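Side-chain contact in MOR (Lactococcus phage TP901-1, PDB 6TRI), which has a helix-turn-helix type fold and probably modulates repression in the phage's genetic switch by acting on the CI repressor: residues L11-I14 with T15-C18. Residues are numbered along the deposited sequence; the frame is centred on the assembly and turned at random.
Sequences LGKI and TEKC
Lys13, Glu16 and Lys17 form a salt-bridge network on the surface of helix 8-17, near its C-terminal end. The helix belongs to a small all-helical domain of the helix-turn-helix class. The contact is local, between side chains three and four residues apart.

The charged group centres on the Glu16 carboxylate. Glu16 OE2 lies 3.5 Å from Lys17 NZ. The bridge from Lys13 NZ to Glu16 OE2 is long, at 3.8 Å. Glu16 runs out extended, with CG anti to its backbone N (chi1 166°), and lies alongside Lys13, pointing the same way. A bend at chi2 (-69°) sets Lys13 CD 3.7 Å from Glu16 OE1, and a second bend at chi3 turns the chain onward to NZ. Lys17 also runs beside Lys13. Lys13 NZ and Lys17 NZ lie 3.4 Å apart, and the shared carboxylate probably balances their charge.

Backbone bonds of the i to i+4 kind join the two segments. Lys17 N donates to Lys13 O at 2.7 Å, and Cys18 N to Ile14 O at 2.8 Å.

On the inner side, buried Ile14 packs against Phe24, Leu39 and Leu57, joining this helix to helices 21-28, 32-39 and 47-57. Cys18 touches Phe24, Val56 and Leu57.

Thr15 adds a side-chain bond to the helical pattern. Its OG1 sits beside the backbone N (chi1 -53°), within range of the carbonyl one turn back. Leu11 O therefore accepts twice, from Thr15 N at 3.2 Å and from Thr15 OG1 at 3.0 Å, and the two donors reach it from opposite faces of the carbonyl plane.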
loop_
_atom_site.group_PDB
_atom_site.type_symbol
_atom_site.label_atom_id
_atom_site.label_comp_id
_atom_site.label_asym_id
_atom_site.label_seq_id
_atom_site.Cartn_x
_atom_site.Cartn_y
_atom_site.Cartn_z
ATOM N N LEU B 11 8.880 9.750 8.715
ATOM C CA LEU B 11 10.139 10.485 8.763
ATOM C C LEU B 11 10.746 10.440 10.158
ATOM O O LEU B 11 11.962 10.521 10.316
ATOM C CB LEU B 11 9.935 11.938 8.325
ATOM C CG LEU B 11 9.503 12.136 6.869
ATOM C CD1 LEU B 11 9.203 13.599 6.584
ATOM C CD2 LEU B 11 10.557 11.605 5.919
ATOM N N GLY B 12 9.892 10.308 11.167
ATOM C CA GLY B 12 10.354 10.204 12.536
ATOM C C GLY B 12 11.137 8.927 12.766
ATOM O O GLY B 12 12.234 8.954 13.328
ATOM N N LYS B 13 10.573 7.806 12.324
ATOM C CA LYS B 13 11.206 6.502 12.504
ATOM C C LYS B 13 12.517 6.416 11.734
ATOM O O LYS B 13 13.473 5.788 12.186
ATOM C CB LYS B 13 10.266 5.378 12.058
ATOM C CG LYS B 13 8.992 5.264 12.875
ATOM C CD LYS B 13 9.274 4.785 14.288
ATOM C CE LYS B 13 9.928 3.414 14.281
ATOM N NZ LYS B 13 10.009 2.829 15.650
ATOM N N ILE B 14 12.552 7.054 10.569
ATOM C CA ILE B 14 13.733 7.033 9.716
ATOM C C ILE B 14 14.907 7.746 10.380
ATOM O O ILE B 14 16.042 7.267 10.337
ATOM C CB ILE B 14 13.433 7.673 8.352
ATOM C CG1 ILE B 14 12.491 6.765 7.559
ATOM C CG2 ILE B 14 14.718 7.924 7.576
ATOM C CD1 ILE B 14 12.029 7.351 6.250
ATOM N N THR B 15 14.625 8.884 11.005
ATOM C CA THR B 15 15.639 9.627 11.745
ATOM C C THR B 15 16.093 8.833 12.963
ATOM O O THR B 15 17.284 8.766 13.270
ATOM C CB THR B 15 15.111 11.001 12.203
ATOM O OG1 THR B 15 14.580 11.708 11.076
ATOM C CG2 THR B 15 16.226 11.820 12.835
ATOM N N GLU B 16 15.124 8.234 13.646
ATOM C CA GLU B 16 15.371 7.438 14.844
ATOM C C GLU B 16 16.167 6.164 14.554
ATOM O O GLU B 16 17.121 5.847 15.264
ATOM C CB GLU B 16 14.037 7.082 15.507
ATOM C CG GLU B 16 14.115 5.998 16.568
ATOM C CD GLU B 16 12.739 5.542 17.027
ATOM O OE1 GLU B 16 11.740 6.183 16.637
ATOM O OE2 GLU B 16 12.655 4.541 17.772
ATOM N N LYS B 17 15.775 5.442 13.506
ATOM C CA LYS B 17 16.372 4.146 13.194
ATOM C C LYS B 17 17.619 4.225 12.312
ATOM O O LYS B 17 18.614 3.549 12.574
ATOM C CB LYS B 17 15.338 3.242 12.516
ATOM C CG LYS B 17 14.339 2.592 13.463
ATOM C CD LYS B 17 15.011 1.551 14.345
ATOM C CE LYS B 17 13.986 0.710 15.089
ATOM N NZ LYS B 17 13.111 1.529 15.972
ATOM N N CYS B 18 17.563 5.044 11.267
ATOM C CA CYS B 18 18.626 5.065 10.265
ATOM C C CYS B 18 19.515 6.299 10.347
ATOM O O CYS B 18 20.683 6.257 9.963
ATOM C CB CYS B 18 18.020 4.968 8.866
ATOM S SG CYS B 18 17.037 3.482 8.593
#